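Local coordinates for squalene synthase HpnC (PDB 4HD1), which probably acts as a squalene synthase of the squalene/phytoene synthase family, an all-helical transferase working on isoprenoid diphosphates, at residues L128-Y131 with C132-A136; N169-Q172 with D173-R176; A205-G208 with V209-I213; R240-K243 with L244-L247; I252-A255 with I256-Q259. All blocks are in the same frame, centred on the assembly; numbering follows the deposited sequence.

Contact 1 of 5, residues L128-Y131 with C132-A136; sequences LRDY and CRYSA
Asp130 and Arg133 form a salt bridge on the surface of helix 125-135, close to its C-terminal end: OD2 of Asp130 lies 3.1 Å from NH1 of Arg133. The arginine chain is bent at chi3 (62°), which turns NH1 back toward Asp130, and the planes of the two charged groups are 24° apart. The other carboxylate oxygen, OD1, pairs with Arg115 of helix 104-118, so this short acidic side chain joins a bridge within one helix to a bridge between two. The backbone meanwhile closes its last turns. Tyr131 O is gripped twice, by Tyr134 N at 2.9 Å and by Ser135 N at 3.0 Å; the first donor stands 48° above the carbonyl plane, whereas the second lies in it. A three-residue and a four-residue bond thus share one acceptor, a tightening often met at helix ends. Ser135, small enough to sit close over an aromatic ring, covers one face of Tyr131: its OG sits 3.5 Å above the plane over the centre, and its CB makes a CH-pi contact 4.0 Å from the centroid of the Tyr131 ring. OG is hydrogen-bonded to NE2 of Gln166 in helix 152-172. Tyr134 offers an edge instead, its ring also in a cation-pi contact with Arg115, and its CD2 comes within 3.1 Å of Asp130 O, in the plane of the ring.

Contact 2 of 5, residues N169-Q172 with D173-R176; sequences NHMQ and DIDR
Asp173 bends back on Asn169 and His170 where helix 152-172 gives way to helix 174-179. Asp173 N donates to His170 O over 3.1 Å, standing 66° out of the carbonyl plane, a steep approach that fits a chain leaving its helical path. The aspartate side chain lies beside the same turn: CG is anti to its own carbonyl carbon (chi1 -71°), which brings OD2 to 3.2 Å from Asn169 O, two acceptors with no bond between them. Asp173 holds the N-cap position of helix 174-179, yet its carboxylate makes no capping bond. Gln172 runs alongside, its CG 3.5 Å from Asp173 OD1 and its amide plane 23° from the carboxylate plane. Its NE2 also makes a weak bond of 3.3 Å to Asn169 OD1. On the apolar side, CE of Met171, here selenomethionine, meets Ile174 CD1 at 4.1 Å. Outside this shell, Pro263 and Phe264 touch Ile174, and the His170 ring stacks on Tyr184. The sequence Asp-Ile-Asp-Arg-Asp that starts at Asp173 matches the second aspartate-rich motif of the family, which binds magnesium in relatives, consistent with a metal-binding role for Asp173 here.

Contact 3 of 5, residues A205-G208 with V209-I213; sequences ATDG and VRRCI
Thr206 caps the start of helix 207-227, and the packing is closest around it. Its OG1 accepts from Val209 N over 3.3 Å in a nearly straight bond (169°), the N-cap interaction that occupies an amide with no earlier turn to bond to. With chi1 at 66°, the hydroxyl faces along the new helix, and CG2 of Val209 packs 3.4 Å from the same OG1. Asp199 of helix 197-201 backs both Thr206 and Val209. A second tie comes from Arg210, whose extended chain runs back past the cap. Its NE donates to Ala205 O at 3.1 Å; the oxygen lies in the guanidinium plane, although the donor stands 38° above the plane of the carbonyl. Ala205 CB fits beside that group, 3.8 Å from Arg210 NE, where its small size lets the arginine pass. A leucine in place of Arg210 has no NE for Ala205 O, and the segment leading into the helix would probably be freer to shift. The outer side is looser. Asp207 CB touches Arg211 NH1 at 3.4 Å, but Asp207 OD2 stays 4.2 Å from that nitrogen, too far for a salt bridge, so the opposite charges probably attract without locking. The threonine N-cap bonded to the amide three residues on is the classic cap of a helix N terminus, here reinforced by the arginine.

Contact 4 of 5, residues R240-K243 with L244-L247; sequences RQLK and LYRL
Two turns of the long helix 236-257 bring Tyr245 against Gln241, one turn earlier, and Arg246 against Lys243. Regular four-residue backbone bonds run throughout, from Leu244 N to Arg240 O up to Leu247 N to Lys243 O at 2.7 Å. The Tyr245 ring lies over the previous turn, with Gln241 O 3.4 Å above one face and offset toward the rim. Gln241 meets the far end of the same ring: CG is anti to the backbone N (chi1 -161°) and the chain then bends at chi2, which sets CG 3.4 Å from Tyr245 OH and NE2 3.6 Å from Tyr245 CE1. Amide and ring are 31° apart, so they lean together without stacking flat. A long amide suits this place because both its ends are used outside the helix, OE1 taking a bond from Phe35 N and NE2 giving one to Val31 O, while Tyr245 OH bonds to Val32 O. Leu242 adds an apolar touch, its CD2 4.4 Å from Tyr245 CD2. Around the helix, Arg246 bends at chi3 and lays NH2 3.5 Å from Lys243 CG. Only the aliphatic part of the lysine is involved; Lys243 NZ stays 5.5 Å from Arg246 NH2, which probably limits repulsion, and Arg246 NE is paired with Glu231. With a partner for its oxygen and another for its nitrogen, the buried amide of Gln241 has its rotation fixed, and together with the tyrosine hydroxyl it fastens the helix to the backbone between Val31 and Phe35.

Contact 5 of 5, residues I252-A255 with I256-Q259; sequences ILAA and IRRQ
Arg257 sends its CG anti to its own carbonyl carbon (chi1 -63°) and then runs extended, a path that carries it back across Leu253 and Ala254 one turn earlier. Its CG passes 3.3 Å from Leu253 O, and NH1 comes to 3.8 Å from Ala254 CA, with only a methyl group on that residue to pass. NH2 goes on to bond Gln221 of helix 207-227. Cut back to alanine, Arg257 has no NH2 for Gln221 OE1, and the side of Leu253 it covers is likely to be left bare. Arg258 behaves differently: its CG is anti to the backbone N (chi1 -170°), and bends at chi2 and chi3 fold the guanidinium face over Ala255, with NH1 3.6 Å from Ala255 CB. Gln259 completes the turn. Its NE2 donates to Ala255 O at 2.8 Å, with the oxygen near the amide plane but the donor 65° out of the carbonyl plane; the backbone N of Gln259 is badly angled for that carbonyl and bonds Ile256 O instead, at 3.0 Å. On the inner side, Ile252 CG2 and Ile256 CD1 meet at 4.1 Å, branched apolar chains that also pack on Asn169 and Met171 of helix 152-172. Arg258 is the first residue to leave helical angles, and a side-chain amide serving a last-turn carbonyl is a form of C-terminal capping, here closing helix 236-257.

Overall arrangement
All five contacts are local and lie in series along the chain, each within one continuous stretch, so none nests or crosses. Contact 1 closes the end of helix 125-135, and contact 2 follows at the joint between helices 152-172 and 174-179; the two touch through Leu128, Tyr131 and His170. Contact 3 opens helix 207-227. Contacts 4 and 5 share helix 236-257, their centres about 18 Å apart. Contact 5 is the meeting place: Ile252 and Ile256 pack on Asn169, Met171 and Gln172 of contact 2, and Ile256 also meets Ile213 of contact 3. Contact 4 touches none of the others, binding the same helix to the N-terminal region.

Contact 1 of 5, residues L128-Y131 with C132-A136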
loop_
_atom_site.group_PDB
_atom_site.type_symbol
_atom_site.label_atom_id
_atom_site.label_comp_id
_atom_site.label_asym_id
_atom_site.label_seq_id
_atom_site.Cartn_x
_atom_site.Cartn_y
_atom_site.Cartn_z
ATOM N N LEU A 128 -7.986 8.004 -9.777
ATOM C CA LEU A 128 -7.376 7.798 -8.468
ATOM C C LEU A 128 -7.601 6.365 -7.973
ATOM O O LEU A 128 -6.657 5.692 -7.546
ATOM C CB LEU A 128 -7.890 8.816 -7.450
ATOM C CG LEU A 128 -7.261 8.737 -6.054
ATOM C CD1 LEU A 128 -5.745 8.851 -6.127
ATOM C CD2 LEU A 128 -7.839 9.790 -5.118
ATOM N N ARG A 129 -8.849 5.904 -8.051
ATOM C CA ARG A 129 -9.190 4.517 -7.735
ATOM C C ARG A 129 -8.262 3.566 -8.493
ATOM O O ARG A 129 -7.710 2.642 -7.907
ATOM C CB ARG A 129 -10.652 4.234 -8.088
ATOM C CG ARG A 129 -11.112 2.814 -7.815
ATOM C CD ARG A 129 -11.984 2.735 -6.577
ATOM N NE ARG A 129 -12.503 1.380 -6.401
ATOM C CZ ARG A 129 -13.580 1.061 -5.687
ATOM N NH1 ARG A 129 -14.285 1.998 -5.068
ATOM N NH2 ARG A 129 -13.959 -0.207 -5.601
ATOM N N ASP A 130 -8.072 3.819 -9.786
ATOM C CA ASP A 130 -7.243 2.960 -10.628
ATOM C C ASP A 130 -5.776 2.906 -10.180
ATOM O O ASP A 130 -5.151 1.845 -10.219
ATOM C CB ASP A 130 -7.339 3.369 -12.094
ATOM C CG ASP A 130 -7.146 2.200 -13.027
ATOM O OD1 ASP A 130 -6.112 2.161 -13.725
ATOM O OD2 ASP A 130 -8.020 1.304 -13.039
ATOM N N TYR A 131 -5.240 4.048 -9.752
ATOM C CA TYR A 131 -3.895 4.097 -9.182
ATOM C C TYR A 131 -3.798 3.200 -7.945
ATOM O O TYR A 131 -2.842 2.431 -7.803
ATOM C CB TYR A 131 -3.493 5.538 -8.842
ATOM C CG TYR A 131 -2.183 5.662 -8.084
ATOM C CD1 TYR A 131 -0.995 5.146 -8.609
ATOM C CD2 TYR A 131 -2.132 6.306 -6.846
ATOM C CE1 TYR A 131 0.202 5.256 -7.915
ATOM C CE2 TYR A 131 -0.938 6.427 -6.144
ATOM C CZ TYR A 131 0.223 5.899 -6.681
ATOM O OH TYR A 131 1.412 6.017 -5.993
ATOM N N CYS A 132 -4.802 3.292 -7.072
ATOM C CA CYS A 132 -4.879 2.472 -5.858
ATOM C C CYS A 132 -4.820 0.971 -6.125
ATOM O O CYS A 132 -4.296 0.220 -5.301
ATOM C CB CYS A 132 -6.131 2.814 -5.056
ATOM S SG CYS A 132 -6.064 4.464 -4.332
ATOM N N ARG A 133 -5.342 0.544 -7.277
ATOM C CA ARG A 133 -5.272 -0.863 -7.688
ATOM C C ARG A 133 -3.832 -1.364 -7.878
ATOM O O ARG A 133 -3.598 -2.575 -7.959
ATOM C CB ARG A 133 -6.089 -1.102 -8.959
ATOM C CG ARG A 133 -7.597 -1.081 -8.735
ATOM C CD ARG A 133 -8.381 -1.117 -10.040
ATOM N NE ARG A 133 -8.127 -2.341 -10.800
ATOM C CZ ARG A 133 -7.320 -2.427 -11.856
ATOM N NH1 ARG A 133 -6.680 -1.353 -12.305
ATOM N NH2 ARG A 133 -7.156 -3.593 -12.468
ATOM N N TYR A 134 -2.877 -0.434 -7.938
ATOM C CA TYR A 134 -1.468 -0.777 -8.137
ATOM C C TYR A 134 -0.634 -0.465 -6.909
ATOM O O TYR A 134 0.287 -1.207 -6.583
ATOM C CB TYR A 134 -0.890 -0.074 -9.382
ATOM C CG TYR A 134 -1.559 -0.529 -10.659
ATOM C CD1 TYR A 134 -1.035 -1.584 -11.409
ATOM C CD2 TYR A 134 -2.742 0.069 -11.098
ATOM C CE1 TYR A 134 -1.664 -2.022 -12.566
ATOM C CE2 TYR A 134 -3.377 -0.359 -12.251
ATOM C CZ TYR A 134 -2.835 -1.400 -12.981
ATOM O OH TYR A 134 -3.468 -1.816 -14.125
ATOM N N SER A 135 -0.964 0.627 -6.229
ATOM C CA SER A 135 -0.175 1.087 -5.094
ATOM C C SER A 135 -0.624 0.503 -3.760
ATOM O O SER A 135 0.195 0.337 -2.863
ATOM C CB SER A 135 -0.193 2.612 -5.016
ATOM O OG SER A 135 -1.520 3.101 -5.080
ATOM N N ALA A 136 -1.911 0.196 -3.620
ATOM C CA ALA A 136 -2.461 -0.169 -2.312
ATOM C C ALA A 136 -2.981 -1.591 -2.268
ATOM O O ALA A 136 -2.533 -2.386 -1.434
ATOM C CB ALA A 136 -3.550 0.811 -1.896
#

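Contact 2 of 5, residues N169-Q172 with D173-R176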
loop_
_atom_site.group_PDB
_atom_site.type_symbol
_atom_site.label_atom_id
_atom_site.label_comp_id
_atom_site.label_asym_id
_atom_site.label_seq_id
_atom_site.Cartn_x
_atom_site.Cartn_y
_atom_site.Cartn_z
ATOM N N ASN A 169 -5.082 8.473 3.727
ATOM C CA ASN A 169 -3.717 8.993 3.793
ATOM C C ASN A 169 -3.431 10.125 2.813
ATOM O O ASN A 169 -2.787 11.105 3.183
ATOM C CB ASN A 169 -2.696 7.871 3.636
ATOM C CG ASN A 169 -2.524 7.080 4.905
ATOM O OD1 ASN A 169 -2.049 7.602 5.909
ATOM N ND2 ASN A 169 -2.930 5.822 4.877
ATOM N N HIS A 170 -3.912 9.994 1.577
ATOM C CA HIS A 170 -3.818 11.084 0.604
ATOM C C HIS A 170 -4.437 12.348 1.138
ATOM O O HIS A 170 -3.848 13.429 1.036
ATOM C CB HIS A 170 -4.490 10.712 -0.714
ATOM C CG HIS A 170 -3.656 9.824 -1.608
ATOM N ND1 HIS A 170 -2.314 9.937 -1.704
ATOM C CD2 HIS A 170 -4.028 8.804 -2.487
ATOM C CE1 HIS A 170 -1.849 9.023 -2.581
ATOM N NE2 HIS A 170 -2.901 8.333 -3.061
HETATM N N MSE A 171 -5.620 12.221 1.731
HETATM C CA MSE A 171 -6.376 13.387 2.189
HETATM C C MSE A 171 -5.710 14.118 3.355
HETATM O O MSE A 171 -5.687 15.345 3.381
HETATM C CB MSE A 171 -7.825 13.020 2.511
HETATM C CG MSE A 171 -8.631 12.514 1.312
HETATM SE SE MSE A 171 -8.591 13.681 -0.265
HETATM C CE MSE A 171 -7.192 12.824 -1.331
ATOM N N GLN A 172 -5.152 13.374 4.304
ATOM C CA GLN A 172 -4.415 14.007 5.394
ATOM C C GLN A 172 -3.036 14.525 4.956
ATOM O O GLN A 172 -2.365 15.214 5.723
ATOM C CB GLN A 172 -4.287 13.070 6.600
ATOM C CG GLN A 172 -3.238 11.981 6.447
ATOM C CD GLN A 172 -2.769 11.409 7.776
ATOM O OE1 GLN A 172 -3.183 11.851 8.849
ATOM N NE2 GLN A 172 -1.890 10.418 7.706
ATOM N N ASP A 173 -2.627 14.206 3.727
ATOM C CA ASP A 173 -1.289 14.559 3.235
ATOM C C ASP A 173 -1.276 15.494 2.021
ATOM O O ASP A 173 -0.314 15.495 1.259
ATOM C CB ASP A 173 -0.482 13.294 2.903
ATOM C CG ASP A 173 -0.054 12.512 4.139
ATOM O OD1 ASP A 173 -0.098 13.056 5.265
ATOM O OD2 ASP A 173 0.340 11.339 3.976
ATOM N N ILE A 174 -2.329 16.288 1.847
ATOM C CA ILE A 174 -2.404 17.239 0.732
ATOM C C ILE A 174 -1.185 18.173 0.718
ATOM O O ILE A 174 -0.579 18.395 -0.333
ATOM C CB ILE A 174 -3.712 18.077 0.759
ATOM C CG1 ILE A 174 -4.963 17.190 0.867
ATOM C CG2 ILE A 174 -3.809 18.981 -0.460
ATOM C CD1 ILE A 174 -5.200 16.260 -0.303
ATOM N N ASP A 175 -0.828 18.703 1.890
ATOM C CA ASP A 175 0.321 19.601 2.028
ATOM C C ASP A 175 1.636 18.939 1.646
ATOM O O ASP A 175 2.372 19.456 0.801
ATOM C CB ASP A 175 0.412 20.172 3.446
ATOM C CG ASP A 175 0.234 21.686 3.491
ATOM O OD1 ASP A 175 0.125 22.340 2.427
ATOM O OD2 ASP A 175 0.220 22.230 4.613
ATOM N N ARG A 176 1.924 17.795 2.266
ATOM C CA ARG A 176 3.140 17.038 1.981
ATOM C C ARG A 176 3.280 16.762 0.482
ATOM O O ARG A 176 4.347 16.989 -0.092
ATOM C CB ARG A 176 3.164 15.729 2.782
ATOM C CG ARG A 176 4.428 14.899 2.598
ATOM C CD ARG A 176 4.408 13.639 3.450
ATOM N NE ARG A 176 4.605 13.930 4.872
ATOM C CZ ARG A 176 4.536 13.024 5.847
ATOM N NH1 ARG A 176 4.273 11.752 5.571
ATOM N NH2 ARG A 176 4.730 13.392 7.107
#

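Contact 3 of 5, residues A205-G208 with V209-I213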
loop_
_atom_site.group_PDB
_atom_site.type_symbol
_atom_site.label_atom_id
_atom_site.label_comp_id
_atom_site.label_asym_id
_atom_site.label_seq_id
_atom_site.Cartn_x
_atom_site.Cartn_y
_atom_site.Cartn_z
ATOM N N ALA A 205 -8.401 26.851 1.607
ATOM C CA ALA A 205 -9.474 25.952 2.000
ATOM C C ALA A 205 -10.826 26.625 1.804
ATOM O O ALA A 205 -11.518 26.949 2.772
ATOM C CB ALA A 205 -9.296 25.500 3.439
ATOM N N THR A 206 -11.193 26.836 0.541
ATOM C CA THR A 206 -12.486 27.428 0.201
ATOM C C THR A 206 -13.593 26.434 0.543
ATOM O O THR A 206 -13.313 25.282 0.877
ATOM C CB THR A 206 -12.574 27.823 -1.291
ATOM O OG1 THR A 206 -12.527 26.648 -2.106
ATOM C CG2 THR A 206 -11.432 28.760 -1.680
ATOM N N ASP A 207 -14.841 26.887 0.469
ATOM C CA ASP A 207 -15.996 26.018 0.695
ATOM C C ASP A 207 -16.047 24.858 -0.297
ATOM O O ASP A 207 -16.445 23.752 0.064
ATOM C CB ASP A 207 -17.302 26.820 0.652
ATOM C CG ASP A 207 -17.694 27.378 2.013
ATOM O OD1 ASP A 207 -17.263 26.818 3.045
ATOM O OD2 ASP A 207 -18.446 28.373 2.055
ATOM N N GLY A 208 -15.639 25.118 -1.537
ATOM C CA GLY A 208 -15.553 24.085 -2.567
ATOM C C GLY A 208 -14.526 23.026 -2.213
ATOM O O GLY A 208 -14.800 21.826 -2.312
ATOM N N VAL A 209 -13.346 23.484 -1.796
ATOM C CA VAL A 209 -12.268 22.608 -1.338
ATOM C C VAL A 209 -12.741 21.707 -0.195
ATOM O O VAL A 209 -12.577 20.491 -0.258
ATOM C CB VAL A 209 -11.018 23.417 -0.914
ATOM C CG1 VAL A 209 -10.028 22.552 -0.142
ATOM C CG2 VAL A 209 -10.341 24.026 -2.132
ATOM N N ARG A 210 -13.346 22.315 0.826
ATOM C CA ARG A 210 -13.821 21.594 2.010
ATOM C C ARG A 210 -14.897 20.557 1.681
ATOM O O ARG A 210 -14.900 19.463 2.249
ATOM C CB ARG A 210 -14.316 22.575 3.075
ATOM C CG ARG A 210 -13.199 23.345 3.763
ATOM C CD ARG A 210 -13.744 24.509 4.575
ATOM N NE ARG A 210 -12.673 25.299 5.186
ATOM C CZ ARG A 210 -12.237 25.151 6.436
ATOM N NH1 ARG A 210 -12.776 24.242 7.240
ATOM N NH2 ARG A 210 -11.257 25.922 6.890
ATOM N N ARG A 211 -15.795 20.904 0.759
ATOM C CA ARG A 211 -16.834 19.983 0.294
ATOM C C ARG A 211 -16.267 18.837 -0.538
ATOM O O ARG A 211 -16.785 17.723 -0.495
ATOM C CB ARG A 211 -17.908 20.724 -0.501
ATOM C CG ARG A 211 -18.922 21.450 0.363
ATOM C CD ARG A 211 -20.034 22.066 -0.468
ATOM N NE ARG A 211 -21.031 22.717 0.379
ATOM C CZ ARG A 211 -20.975 23.986 0.781
ATOM N NH1 ARG A 211 -19.968 24.771 0.411
ATOM N NH2 ARG A 211 -21.934 24.474 1.556
ATOM N N CYS A 212 -15.207 19.115 -1.292
ATOM C CA CYS A 212 -14.536 18.082 -2.077
ATOM C C CYS A 212 -13.807 17.064 -1.195
ATOM O O CYS A 212 -13.904 15.856 -1.427
ATOM C CB CYS A 212 -13.559 18.701 -3.068
ATOM S SG CYS A 212 -12.625 17.459 -3.984
ATOM N N ILE A 213 -13.074 17.563 -0.200
ATOM C CA ILE A 213 -12.421 16.721 0.801
ATOM C C ILE A 213 -13.473 15.844 1.492
ATOM O O ILE A 213 -13.277 14.636 1.638
ATOM C CB ILE A 213 -11.649 17.559 1.853
ATOM C CG1 ILE A 213 -10.679 18.557 1.192
ATOM C CG2 ILE A 213 -10.926 16.659 2.847
ATOM C CD1 ILE A 213 -9.443 17.966 0.537
#

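Contact 4 of 5, residues R240-K243 with L244-L247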
loop_
_atom_site.group_PDB
_atom_site.type_symbol
_atom_site.label_atom_id
_atom_site.label_comp_id
_atom_site.label_asym_id
_atom_site.label_seq_id
_atom_site.Cartn_x
_atom_site.Cartn_y
_atom_site.Cartn_z
ATOM N N ARG A 240 -7.987 -9.379 13.564
ATOM C CA ARG A 240 -7.597 -8.277 14.449
ATOM C C ARG A 240 -6.627 -7.304 13.777
ATOM O O ARG A 240 -6.697 -6.093 14.009
ATOM C CB ARG A 240 -7.005 -8.808 15.753
ATOM C CG ARG A 240 -7.970 -9.623 16.595
ATOM C CD ARG A 240 -7.415 -9.901 17.986
ATOM N NE ARG A 240 -7.673 -11.286 18.383
ATOM C CZ ARG A 240 -6.744 -12.237 18.458
ATOM N NH1 ARG A 240 -5.470 -11.964 18.193
ATOM N NH2 ARG A 240 -7.087 -13.465 18.810
ATOM N N GLN A 241 -5.735 -7.832 12.940
ATOM C CA GLN A 241 -4.810 -6.996 12.168
ATOM C C GLN A 241 -5.595 -6.078 11.233
ATOM O O GLN A 241 -5.351 -4.869 11.189
ATOM C CB GLN A 241 -3.826 -7.855 11.364
ATOM C CG GLN A 241 -2.580 -7.118 10.897
ATOM C CD GLN A 241 -1.691 -6.710 12.061
ATOM O OE1 GLN A 241 -1.000 -7.540 12.661
ATOM N NE2 GLN A 241 -1.718 -5.426 12.398
ATOM N N LEU A 242 -6.549 -6.659 10.504
ATOM C CA LEU A 242 -7.410 -5.893 9.599
ATOM C C LEU A 242 -8.231 -4.863 10.348
ATOM O O LEU A 242 -8.324 -3.717 9.913
ATOM C CB LEU A 242 -8.339 -6.808 8.799
ATOM C CG LEU A 242 -7.658 -7.689 7.754
ATOM C CD1 LEU A 242 -8.656 -8.721 7.259
ATOM C CD2 LEU A 242 -7.082 -6.876 6.596
ATOM N N LYS A 243 -8.811 -5.267 11.476
ATOM C CA LYS A 243 -9.616 -4.352 12.279
ATOM C C LYS A 243 -8.772 -3.130 12.623
ATOM O O LYS A 243 -9.196 -1.980 12.497
ATOM C CB LYS A 243 -10.124 -5.044 13.544
ATOM C CG LYS A 243 -10.904 -4.134 14.486
ATOM C CD LYS A 243 -11.698 -4.949 15.505
ATOM C CE LYS A 243 -12.119 -4.111 16.702
ATOM N NZ LYS A 243 -12.659 -4.955 17.811
ATOM N N LEU A 244 -7.553 -3.387 13.027
ATOM C CA LEU A 244 -6.678 -2.333 13.457
ATOM C C LEU A 244 -6.236 -1.406 12.312
ATOM O O LEU A 244 -6.172 -0.190 12.501
ATOM C CB LEU A 244 -5.496 -2.945 14.173
ATOM C CG LEU A 244 -4.373 -1.976 14.501
ATOM C CD1 LEU A 244 -4.834 -0.945 15.529
ATOM C CD2 LEU A 244 -3.180 -2.758 15.038
ATOM N N TYR A 245 -5.947 -1.949 11.131
ATOM C CA TYR A 245 -5.750 -1.081 9.963
ATOM C C TYR A 245 -6.993 -0.212 9.753
ATOM O O TYR A 245 -6.876 0.998 9.532
ATOM C CB TYR A 245 -5.465 -1.886 8.692
ATOM C CG TYR A 245 -4.218 -2.757 8.719
ATOM C CD1 TYR A 245 -3.114 -2.431 9.517
ATOM C CD2 TYR A 245 -4.134 -3.896 7.907
ATOM C CE1 TYR A 245 -1.974 -3.228 9.521
ATOM C CE2 TYR A 245 -3.002 -4.698 7.903
ATOM C CZ TYR A 245 -1.925 -4.359 8.708
ATOM O OH TYR A 245 -0.804 -5.158 8.702
ATOM N N ARG A 246 -8.176 -0.831 9.838
ATOM C CA ARG A 246 -9.443 -0.120 9.668
ATOM C C ARG A 246 -9.591 1.001 10.693
ATOM O O ARG A 246 -9.933 2.128 10.335
ATOM C CB ARG A 246 -10.649 -1.071 9.725
ATOM C CG ARG A 246 -11.983 -0.348 9.899
ATOM C CD ARG A 246 -13.215 -1.236 9.743
ATOM N NE ARG A 246 -13.315 -2.329 10.717
ATOM C CZ ARG A 246 -13.769 -2.217 11.967
ATOM N NH1 ARG A 246 -14.160 -1.046 12.455
ATOM N NH2 ARG A 246 -13.820 -3.293 12.742
ATOM N N LEU A 247 -9.313 0.694 11.959
ATOM C CA LEU A 247 -9.450 1.679 13.030
ATOM C C LEU A 247 -8.548 2.878 12.775
ATOM O O LEU A 247 -8.988 4.021 12.896
ATOM C CB LEU A 247 -9.168 1.059 14.404
ATOM C CG LEU A 247 -10.203 0.040 14.895
ATOM C CD1 LEU A 247 -9.720 -0.668 16.159
ATOM C CD2 LEU A 247 -11.594 0.660 15.093
#

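Contact 5 of 5, residues I252-A255 with I256-Q259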
loop_
_atom_site.group_PDB
_atom_site.type_symbol
_atom_site.label_atom_id
_atom_site.label_comp_id
_atom_site.label_asym_id
_atom_site.label_seq_id
_atom_site.Cartn_x
_atom_site.Cartn_y
_atom_site.Cartn_z
ATOM N N ILE A 252 -8.134 8.536 10.947
ATOM C CA ILE A 252 -7.601 9.577 10.057
ATOM C C ILE A 252 -8.753 10.407 9.491
ATOM O O ILE A 252 -8.691 11.640 9.480
ATOM C CB ILE A 252 -6.706 8.997 8.935
ATOM C CG1 ILE A 252 -5.379 8.498 9.523
ATOM C CG2 ILE A 252 -6.443 10.042 7.847
ATOM C CD1 ILE A 252 -4.521 7.679 8.575
ATOM N N LEU A 253 -9.809 9.726 9.048
ATOM C CA LEU A 253 -11.011 10.392 8.543
ATOM C C LEU A 253 -11.651 11.270 9.615
ATOM O O LEU A 253 -12.061 12.397 9.339
ATOM C CB LEU A 253 -12.031 9.370 8.031
ATOM C CG LEU A 253 -11.625 8.450 6.874
ATOM C CD1 LEU A 253 -12.787 7.541 6.499
ATOM C CD2 LEU A 253 -11.123 9.226 5.661
ATOM N N ALA A 254 -11.715 10.743 10.836
ATOM C CA ALA A 254 -12.325 11.441 11.964
ATOM C C ALA A 254 -11.590 12.732 12.314
ATOM O O ALA A 254 -12.219 13.728 12.652
ATOM C CB ALA A 254 -12.415 10.518 13.175
ATOM N N ALA A 255 -10.263 12.719 12.215
ATOM C CA ALA A 255 -9.460 13.923 12.450
ATOM C C ALA A 255 -9.659 14.973 11.352
ATOM O O ALA A 255 -9.617 16.175 11.628
ATOM C CB ALA A 255 -7.987 13.571 12.591
ATOM N N ILE A 256 -9.870 14.514 10.118
ATOM C CA ILE A 256 -10.149 15.402 8.984
ATOM C C ILE A 256 -11.498 16.095 9.180
ATOM O O ILE A 256 -11.615 17.309 8.995
ATOM C CB ILE A 256 -10.092 14.643 7.632
ATOM C CG1 ILE A 256 -8.645 14.252 7.303
ATOM C CG2 ILE A 256 -10.677 15.484 6.499
ATOM C CD1 ILE A 256 -8.511 13.167 6.256
ATOM N N ARG A 257 -12.501 15.314 9.575
ATOM C CA ARG A 257 -13.824 15.838 9.913
ATOM C C ARG A 257 -13.745 16.858 11.051
ATOM O O ARG A 257 -14.379 17.911 10.993
ATOM C CB ARG A 257 -14.777 14.700 10.295
ATOM C CG ARG A 257 -15.051 13.719 9.171
ATOM C CD ARG A 257 -16.337 12.952 9.411
ATOM N NE ARG A 257 -16.420 11.786 8.538
ATOM C CZ ARG A 257 -15.983 10.573 8.864
ATOM N NH1 ARG A 257 -15.432 10.361 10.053
ATOM N NH2 ARG A 257 -16.098 9.569 8.004
ATOM N N ARG A 258 -12.947 16.533 12.067
ATOM C CA ARG A 258 -12.732 17.392 13.230
ATOM C C ARG A 258 -11.810 18.576 12.901
ATOM O O ARG A 258 -11.416 19.334 13.790
ATOM C CB ARG A 258 -12.138 16.551 14.368
ATOM C CG ARG A 258 -12.063 17.231 15.729
ATOM C CD ARG A 258 -10.856 16.731 16.514
ATOM N NE ARG A 258 -10.835 15.271 16.623
ATOM C CZ ARG A 258 -9.814 14.494 16.262
ATOM N NH1 ARG A 258 -8.699 15.019 15.757
ATOM N NH2 ARG A 258 -9.912 13.179 16.408
ATOM N N GLN A 259 -11.463 18.727 11.626
ATOM C CA GLN A 259 -10.690 19.878 11.160
ATOM C C GLN A 259 -11.450 20.637 10.079
ATOM O O GLN A 259 -10.872 21.452 9.359
ATOM C CB GLN A 259 -9.313 19.446 10.649
ATOM C CG GLN A 259 -8.272 19.292 11.747
ATOM C CD GLN A 259 -7.021 18.575 11.273
ATOM O OE1 GLN A 259 -5.931 19.145 11.267
ATOM N NE2 GLN A 259 -7.173 17.319 10.869
#